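PDB 3K17: Lin0012 protein from Listeria innocua, which probably acts as an ATP-dependent phosphomevalonate kinase of the GHMP family, in the mevalonate route to isopentenyl diphosphate. Local coordinates for residues T29-A34 with Q257-F262; D266-Y271 with F325-E330; S272-N277 with G308-S313. All coordinates share one frame; numbering follows the deposited sequence.

Contact 1: T29-A34 with Q257-F262; sequences TAILTA and QIIQAF
Ile31 reaches from its strand into a three-residue patch of helix 241-264 made by Ile258, Ile259 and Phe262. At CB the side chain divides. CG2 lies anti to the backbone N, while CG1 stands beside that nitrogen and anti to the carbonyl carbon (chi1 -60°), so the two branches splay over different neighbours. The CG2 methyl comes obliquely to the far end of the Phe262 ring, 3.9 Å from Phe262 CZ and almost as near to CE2. Along the other branch, Ile31 CG1 passes Ile258 CG2 at 4.0 Å, the two side chains running past each other in opposite directions. The tip, Ile31 CD1, then meets Ile259 CG1 at 4.1 Å. Beta-branched isoleucine suits this place because it sits comfortably in a strand and offers two separately directed apolar arms. Strand 29-35 belongs to the mixed sheet of the N-terminal domain in this two-domain GHMP kinase fold, whereas the helix comes from the C-terminal domain, so the contact joins the two domains. The segment axes approach to 9.8 Å at an angle of 43°, a gap that large aliphatic and aromatic groups can bridge. On the helix, Ile258 and Phe262 are one turn apart and Ile259 follows Ile258, which puts all three within range of the strand. Two residues back on the same strand side, Thr29 CG2 lies 4.2 Å from Ile259 CD1, the two side chains crossing at about a right angle. Threonine combines this methyl contact with a hydroxyl that is satisfied elsewhere, hydrogen-bonded to Thr176 OG1 on the neighbouring strand. Phe262 also touches Pro211, and Ile258 extends to Ala18 on strand 7-18, which pairs with the strand of Ile31.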
loop_
_atom_site.group_PDB
_atom_site.type_symbol
_atom_site.label_atom_id
_atom_site.label_comp_id
_atom_site.label_asym_id
_atom_site.label_seq_id
_atom_site.Cartn_x
_atom_site.Cartn_y
_atom_site.Cartn_z
ATOM N N THR A 29 16.476 29.755 28.705
ATOM C CA THR A 29 17.724 29.159 29.148
ATOM C C THR A 29 17.637 28.014 30.152
ATOM O O THR A 29 16.773 27.993 31.034
ATOM C CB THR A 29 18.646 30.255 29.745
ATOM O OG1 THR A 29 18.772 31.331 28.808
ATOM C CG2 THR A 29 20.026 29.698 30.033
ATOM N N ALA A 30 18.558 27.067 30.009
ATOM C CA ALA A 30 18.641 25.933 30.919
ATOM C C ALA A 30 20.094 25.719 31.306
ATOM O O ALA A 30 21.007 26.139 30.590
ATOM C CB ALA A 30 18.087 24.662 30.261
ATOM N N ILE A 31 20.296 25.073 32.448
ATOM C CA ILE A 31 21.626 24.757 32.936
ATOM C C ILE A 31 21.796 23.247 32.729
ATOM O O ILE A 31 20.870 22.487 32.981
ATOM C CB ILE A 31 21.760 25.039 34.444
ATOM C CG1 ILE A 31 21.492 26.522 34.735
ATOM C CG2 ILE A 31 23.155 24.617 34.925
ATOM C CD1 ILE A 31 22.466 27.466 34.056
ATOM N N LEU A 32 22.963 22.822 32.254
ATOM C CA LEU A 32 23.209 21.394 32.066
ATOM C C LEU A 32 24.642 21.059 32.389
ATOM O O LEU A 32 25.524 21.916 32.320
ATOM C CB LEU A 32 22.961 20.948 30.619
ATOM C CG LEU A 32 21.593 21.077 29.950
ATOM C CD1 LEU A 32 21.618 22.252 28.980
ATOM C CD2 LEU A 32 21.283 19.769 29.189
ATOM N N THR A 33 24.869 19.807 32.756
ATOM C CA THR A 33 26.214 19.348 33.004
ATOM C C THR A 33 26.394 18.050 32.233
ATOM O O THR A 33 25.458 17.254 32.110
ATOM C CB THR A 33 26.502 19.075 34.500
ATOM O OG1 THR A 33 27.848 18.595 34.630
ATOM C CG2 THR A 33 25.564 18.008 35.058
ATOM N N ALA A 34 27.587 17.855 31.687
ATOM C CA ALA A 34 27.893 16.623 30.981
ATOM C C ALA A 34 28.299 15.660 32.097
ATOM O O ALA A 34 28.698 16.103 33.181
ATOM C CB ALA A 34 29.040 16.845 30.006
ATOM N N GLN A 257 18.310 33.739 38.588
ATOM C CA GLN A 257 18.869 33.532 39.923
ATOM C C GLN A 257 19.961 32.469 39.943
ATOM O O GLN A 257 21.071 32.699 40.435
ATOM C CB GLN A 257 17.766 33.107 40.893
ATOM C CG GLN A 257 16.828 34.218 41.333
ATOM C CD GLN A 257 15.613 33.679 42.070
ATOM O OE1 GLN A 257 15.732 32.805 42.932
ATOM N NE2 GLN A 257 14.439 34.201 41.738
ATOM N N ILE A 258 19.645 31.299 39.403
ATOM C CA ILE A 258 20.604 30.210 39.394
ATOM C C ILE A 258 21.865 30.587 38.615
ATOM O O ILE A 258 22.971 30.208 38.998
ATOM C CB ILE A 258 19.952 28.906 38.836
ATOM C CG1 ILE A 258 20.819 27.698 39.191
ATOM C CG2 ILE A 258 19.768 29.005 37.326
ATOM C CD1 ILE A 258 20.107 26.363 39.025
ATOM N N ILE A 259 21.714 31.341 37.528
ATOM C CA ILE A 259 22.891 31.759 36.765
ATOM C C ILE A 259 23.740 32.676 37.656
ATOM O O ILE A 259 24.969 32.611 37.645
ATOM C CB ILE A 259 22.497 32.501 35.459
ATOM C CG1 ILE A 259 21.961 31.490 34.436
ATOM C CG2 ILE A 259 23.713 33.228 34.874
ATOM C CD1 ILE A 259 21.545 32.100 33.124
ATOM N N GLN A 260 23.069 33.523 38.429
ATOM C CA GLN A 260 23.754 34.424 39.353
ATOM C C GLN A 260 24.510 33.553 40.357
ATOM O O GLN A 260 25.691 33.770 40.626
ATOM C CB GLN A 260 22.730 35.285 40.090
ATOM C CG GLN A 260 23.320 36.264 41.107
ATOM C CD GLN A 260 22.236 36.986 41.880
ATOM O OE1 GLN A 260 21.278 37.491 41.296
ATOM N NE2 GLN A 260 22.383 37.044 43.199
ATOM N N ALA A 261 23.815 32.555 40.898
ATOM C CA ALA A 261 24.406 31.642 41.873
ATOM C C ALA A 261 25.682 31.001 41.341
ATOM O O ALA A 261 26.656 30.835 42.078
ATOM C CB ALA A 261 23.398 30.560 42.253
ATOM N N PHE A 262 25.673 30.633 40.061
ATOM C CA PHE A 262 26.839 30.020 39.434
ATOM C C PHE A 262 27.963 31.043 39.314
ATOM O O PHE A 262 29.092 30.800 39.732
ATOM C CB PHE A 262 26.468 29.491 38.041
ATOM C CG PHE A 262 26.163 28.015 38.005
ATOM C CD1 PHE A 262 27.148 27.096 37.643
ATOM C CD2 PHE A 262 24.891 27.543 38.321
ATOM C CE1 PHE A 262 26.868 25.730 37.595
ATOM C CE2 PHE A 262 24.597 26.176 38.278
ATOM C CZ PHE A 262 25.589 25.270 37.912
#

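Contact 2: D266-Y271 with F325-E330; sequences DEELLY and FSKTKE
Leu270 plants one methyl squarely on the ring of Phe325. Its CD2 lies 3.8 Å from the centroid of that ring and only 5° off the ring normal, a CH-pi contact in which the methyl is almost equally far from every ring carbon. With CG anti to the backbone N (chi1 177°), Leu270 carries its branches out from the helix and crosses the aromatic side chain at about a right angle. Its CD1 adds a looser touch, 4.1 Å from Phe325 CE2. The next residue closes in on the same phenylalanine from another direction: Phe325 CB sits at the edge of the Tyr271 ring, 3.8 Å from Tyr271 CE1. This close-packed core lies where the first turns of helix 267-288 rest against the end of strand 321-326, part of the four-stranded antiparallel sheet of the C-terminal ferredoxin-like domain. Phe325 extends the apolar layer by meeting the ring of Phe215, and Leu270 does so by touching Ile258 of helix 241-264. Beyond the strand's end the packing changes character. Lys327, on an exposed corner, lays its aliphatic chain obliquely against Tyr271, with Lys327 CD 3.9 Å from Tyr271 CZ; lysine suits such an edge because its methylenes can line an aromatic ring while its amine stays at the exposed rim. The outer end of this lysine is doubtfully placed, and with it the 4.3 Å between Glu268 OE2 and Lys327 NZ, opposite charges too far apart for a salt bridge. Tyr271 OH is buried by this contact and has no hydrogen-bonding partner in the model. The helix start is capped by Asp266, whose carboxylate reaches forward over the first turn to accept from the backbone: Leu269 N to Asp266 OD1, 2.8 Å, from above the carboxylate plane.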
loop_
_atom_site.group_PDB
_atom_site.type_symbol
_atom_site.label_atom_id
_atom_site.label_comp_id
_atom_site.label_asym_id
_atom_site.label_seq_id
_atom_site.Cartn_x
_atom_site.Cartn_y
_atom_site.Cartn_z
ATOM N N ASP A 266 27.232 31.354 44.808
ATOM C CA ASP A 266 26.336 31.544 45.941
ATOM C C ASP A 266 25.616 30.227 46.226
ATOM O O ASP A 266 24.530 29.970 45.702
ATOM C CB ASP A 266 25.320 32.639 45.613
ATOM C CG ASP A 266 24.484 33.042 46.813
ATOM O OD1 ASP A 266 24.101 32.152 47.603
ATOM O OD2 ASP A 266 24.197 34.253 46.954
ATOM N N GLU A 267 26.227 29.399 47.064
ATOM C CA GLU A 267 25.661 28.107 47.409
ATOM C C GLU A 267 24.220 28.160 47.917
ATOM O O GLU A 267 23.377 27.367 47.481
ATOM C CB GLU A 267 26.570 27.408 48.421
ATOM C CG GLU A 267 27.906 26.983 47.812
ATOM C CD GLU A 267 28.862 26.372 48.818
ATOM O OE1 GLU A 267 28.400 25.650 49.726
ATOM O OE2 GLU A 267 30.081 26.600 48.692
ATOM N N GLU A 268 23.920 29.089 48.820
ATOM C CA GLU A 268 22.561 29.184 49.344
ATOM C C GLU A 268 21.569 29.533 48.243
ATOM O O GLU A 268 20.440 29.041 48.233
ATOM C CB GLU A 268 22.472 30.231 50.463
ATOM C CG GLU A 268 23.154 29.829 51.771
ATOM C CD GLU A 268 22.618 28.525 52.347
ATOM O OE1 GLU A 268 21.382 28.315 52.311
ATOM O OE2 GLU A 268 23.435 27.716 52.843
ATOM N N LEU A 269 21.988 30.390 47.321
ATOM C CA LEU A 269 21.123 30.796 46.218
ATOM C C LEU A 269 20.913 29.633 45.237
ATOM O O LEU A 269 19.911 29.590 44.520
ATOM C CB LEU A 269 21.726 32.003 45.491
ATOM C CG LEU A 269 20.901 32.571 44.335
ATOM C CD1 LEU A 269 19.525 32.994 44.838
ATOM C CD2 LEU A 269 21.640 33.748 43.707
ATOM N N LEU A 270 21.861 28.700 45.203
ATOM C CA LEU A 270 21.736 27.538 44.330
ATOM C C LEU A 270 20.666 26.613 44.906
ATOM O O LEU A 270 19.757 26.189 44.190
ATOM C CB LEU A 270 23.072 26.791 44.218
ATOM C CG LEU A 270 23.078 25.500 43.384
ATOM C CD1 LEU A 270 22.594 25.766 41.963
ATOM C CD2 LEU A 270 24.475 24.923 43.374
ATOM N N TYR A 271 20.763 26.324 46.204
ATOM C CA TYR A 271 19.795 25.446 46.865
ATOM C C TYR A 271 18.359 25.939 46.735
ATOM O O TYR A 271 17.467 25.187 46.342
ATOM C CB TYR A 271 20.124 25.287 48.357
ATOM C CG TYR A 271 21.500 24.725 48.642
ATOM C CD1 TYR A 271 21.958 23.577 47.993
ATOM C CD2 TYR A 271 22.344 25.344 49.562
ATOM C CE1 TYR A 271 23.232 23.057 48.256
ATOM C CE2 TYR A 271 23.617 24.838 49.833
ATOM C CZ TYR A 271 24.055 23.699 49.176
ATOM O OH TYR A 271 25.315 23.211 49.433
ATOM N N PHE A 325 22.213 18.512 45.133
ATOM C CA PHE A 325 23.381 19.267 45.599
ATOM C C PHE A 325 23.370 19.130 47.126
ATOM O O PHE A 325 22.323 19.317 47.746
ATOM C CB PHE A 325 23.250 20.746 45.236
ATOM C CG PHE A 325 23.520 21.047 43.792
ATOM C CD1 PHE A 325 24.817 21.028 43.296
ATOM C CD2 PHE A 325 22.476 21.358 42.931
ATOM C CE1 PHE A 325 25.077 21.319 41.956
ATOM C CE2 PHE A 325 22.722 21.650 41.583
ATOM C CZ PHE A 325 24.025 21.631 41.099
ATOM N N SER A 326 24.515 18.792 47.718
ATOM C CA SER A 326 24.618 18.633 49.172
ATOM C C SER A 326 25.722 19.498 49.786
ATOM O O SER A 326 26.742 19.769 49.149
ATOM C CB SER A 326 24.867 17.159 49.534
ATOM O OG SER A 326 23.729 16.357 49.249
ATOM N N LYS A 327 25.517 19.913 51.035
ATOM C CA LYS A 327 26.480 20.757 51.747
ATOM C C LYS A 327 27.888 20.190 51.859
ATOM O O LYS A 327 28.867 20.929 51.749
ATOM C CB LYS A 327 25.981 21.071 53.154
ATOM C CG LYS A 327 25.154 22.330 53.265
ATOM C CD LYS A 327 23.751 22.147 52.739
ATOM C CE LYS A 327 22.946 23.413 52.983
ATOM N NZ LYS A 327 22.967 23.781 54.423
ATOM N N THR A 328 27.996 18.886 52.093
ATOM C CA THR A 328 29.304 18.258 52.237
ATOM C C THR A 328 29.306 16.878 51.611
ATOM O O THR A 328 28.249 16.338 51.289
ATOM C CB THR A 328 29.687 18.089 53.725
ATOM O OG1 THR A 328 28.779 17.170 54.348
ATOM C CG2 THR A 328 29.619 19.424 54.455
ATOM N N LYS A 329 30.495 16.311 51.448
ATOM C CA LYS A 329 30.627 14.976 50.890
ATOM C C LYS A 329 29.908 14.011 51.826
ATOM O O LYS A 329 29.166 13.131 51.387
ATOM C CB LYS A 329 32.100 14.565 50.797
ATOM C CG LYS A 329 32.965 15.393 49.871
ATOM C CD LYS A 329 34.399 14.857 49.882
ATOM C CE LYS A 329 35.366 15.758 49.117
ATOM N NZ LYS A 329 35.062 15.830 47.661
ATOM N N GLU A 330 30.140 14.191 53.124
ATOM C CA GLU A 330 29.532 13.338 54.139
ATOM C C GLU A 330 28.015 13.345 54.040
ATOM O O GLU A 330 27.377 12.303 54.163
ATOM C CB GLU A 330 29.955 13.786 55.545
ATOM C CG GLU A 330 31.433 13.567 55.875
ATOM C CD GLU A 330 32.380 14.286 54.919
ATOM O OE1 GLU A 330 32.096 15.453 54.554
ATOM O OE2 GLU A 330 33.414 13.687 54.547
#

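Contact 3: S272-N277 with G308-S313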
loop_
_atom_site.group_PDB
_atom_site.type_symbol
_atom_site.label_atom_id
_atom_site.label_comp_id
_atom_site.label_asym_id
_atom_site.label_seq_id
_atom_site.Cartn_x
_atom_site.Cartn_y
_atom_site.Cartn_z
ATOM N N SER A 272 18.130 27.202 47.072
ATOM C CA SER A 272 16.790 27.760 46.989
ATOM C C SER A 272 16.265 27.781 45.556
ATOM O O SER A 272 15.081 27.574 45.332
ATOM C CB SER A 272 16.762 29.171 47.591
ATOM O OG SER A 272 17.788 29.981 47.047
ATOM N N SER A 273 17.143 28.021 44.586
ATOM C CA SER A 273 16.727 28.050 43.185
ATOM C C SER A 273 16.271 26.667 42.730
ATOM O O SER A 273 15.274 26.528 42.016
ATOM C CB SER A 273 17.876 28.520 42.290
ATOM O OG SER A 273 18.280 29.831 42.624
ATOM N N ILE A 274 17.008 25.643 43.135
ATOM C CA ILE A 274 16.658 24.275 42.773
ATOM C C ILE A 274 15.303 23.909 43.391
ATOM O O ILE A 274 14.443 23.320 42.727
ATOM C CB ILE A 274 17.745 23.290 43.248
ATOM C CG1 ILE A 274 19.042 23.534 42.466
ATOM C CG2 ILE A 274 17.279 21.858 43.065
ATOM C CD1 ILE A 274 18.915 23.319 40.961
ATOM N N LYS A 275 15.105 24.276 44.657
ATOM C CA LYS A 275 13.848 23.978 45.333
ATOM C C LYS A 275 12.698 24.629 44.583
ATOM O O LYS A 275 11.653 24.010 44.370
ATOM C CB LYS A 275 13.861 24.496 46.774
ATOM C CG LYS A 275 14.953 23.929 47.659
ATOM C CD LYS A 275 14.732 24.381 49.105
ATOM C CE LYS A 275 16.007 24.309 49.924
ATOM N NZ LYS A 275 16.572 22.942 49.933
ATOM N N GLU A 276 12.893 25.880 44.176
ATOM C CA GLU A 276 11.860 26.600 43.442
ATOM C C GLU A 276 11.614 25.970 42.074
ATOM O O GLU A 276 10.463 25.823 41.651
ATOM C CB GLU A 276 12.244 28.071 43.264
ATOM C CG GLU A 276 12.404 28.844 44.565
ATOM C CD GLU A 276 12.565 30.332 44.324
ATOM O OE1 GLU A 276 11.622 30.942 43.784
ATOM O OE2 GLU A 276 13.628 30.893 44.665
ATOM N N ASN A 277 12.689 25.605 41.377
ATOM C CA ASN A 277 12.530 24.987 40.062
ATOM C C ASN A 277 11.726 23.707 40.252
ATOM O O ASN A 277 10.794 23.431 39.504
ATOM C CB ASN A 277 13.889 24.649 39.437
ATOM C CG ASN A 277 13.812 24.484 37.924
ATOM O OD1 ASN A 277 12.740 24.254 37.364
ATOM N ND2 ASN A 277 14.956 24.594 37.256
ATOM N N GLY A 308 19.617 18.845 53.961
ATOM C CA GLY A 308 20.193 20.179 53.968
ATOM C C GLY A 308 20.414 20.813 52.605
ATOM O O GLY A 308 20.586 22.027 52.514
ATOM N N GLY A 309 20.404 20.009 51.544
ATOM C CA GLY A 309 20.620 20.547 50.210
ATOM C C GLY A 309 19.345 20.742 49.411
ATOM O O GLY A 309 18.342 21.214 49.938
ATOM N N ALA A 310 19.391 20.385 48.129
ATOM C CA ALA A 310 18.237 20.502 47.245
ATOM C C ALA A 310 18.336 19.432 46.157
ATOM O O ALA A 310 19.427 18.955 45.841
ATOM C CB ALA A 310 18.185 21.891 46.623
ATOM N N GLY A 311 17.197 19.053 45.593
ATOM C CA GLY A 311 17.194 18.031 44.567
ATOM C C GLY A 311 15.984 18.135 43.670
ATOM O O GLY A 311 15.045 18.872 43.973
ATOM N N LYS A 312 15.993 17.391 42.565
ATOM C CA LYS A 312 14.880 17.436 41.624
ATOM C C LYS A 312 15.077 16.437 40.497
ATOM O O LYS A 312 16.135 15.827 40.369
ATOM C CB LYS A 312 14.757 18.844 41.020
ATOM C CG LYS A 312 16.033 19.338 40.337
ATOM C CD LYS A 312 15.859 20.713 39.675
ATOM C CE LYS A 312 15.015 20.661 38.399
ATOM N NZ LYS A 312 15.767 20.145 37.208
ATOM N N SER A 313 14.047 16.275 39.678
ATOM C CA SER A 313 14.146 15.376 38.547
ATOM C C SER A 313 15.037 16.086 37.535
ATOM O O SER A 313 15.158 17.317 37.554
ATOM C CB SER A 313 12.763 15.118 37.946
ATOM O OG SER A 313 12.092 16.340 37.674
#
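Lys312 NZ is gripped from several quarters while its methylenes lie against the helix 272-277. The amine donates to Ser313 O at 2.9 Å, approaching almost straight in line with that carbonyl (170°), and it also forms a hydrogen bond to Val17 O and a salt bridge to Glu20 OE1. Bends at chi3 and chi4 curl the chain back so that its charged end can reach the carbonyl of the very next residue. These partners would probably stabilise the positive charge in an otherwise buried setting. The apolar shaft of the same lysine serves the contact itself: Lys312 CD lies 3.8 Å from Ile274 CG2, and Lys312 CE passes obliquely by Asn277, 4.0 Å from its CG. A long residue suits the place because its methylenes pack while its end seeks charge. Ile274 fills the middle of the interface. With CG1 beside the backbone N (chi1 -67°), CG2 is left anti to it and turned to the strand, where it meets Ala310 CB at 3.7 Å. Alanine fits here, its single methyl touching both Ile274 and Lys275, whose CG is 4.0 Å from Ala310 CB. The small Ala310 lets the backbones come close, with segment axes 7.1 Å apart and inclined at 33°. Ile274 CG2 also lies against the backbone N of Gly311. Gly308, where helix 295-306 gives way through a Schellman motif, has a positive phi that a side chain would find difficult. Thus a helix lies along the edge strand 310-313 of a four-stranded antiparallel sheet with strand order 2-3-1-4, the ferredoxin-like topology of the GHMP kinase C-terminal domain, and that strand leads into a glycine-rich run that probably corresponds to the family's third motif.

Helix 267-288 is common to contacts 2 and 3, whose centres lie about 10 Å apart; its first turns face strand 321-326 and the following ones strand 310-313. Those strands are neighbours in one sheet, joined by a probable backbone hydrogen bond, Phe325 N to Ala310 O at 2.9 Å. Contact 1 is about 14 Å from contact 2 and 13 Å from contact 3, centre to centre, and ties the preceding helix, 241-264, to the N-terminal domain. The helices meet through Ile258 CD1 and Ile274 CD1, 3.8 Å apart, an apolar touch that connects contact 1 with contact 3, the one that adjoins the probable glycine-rich motif.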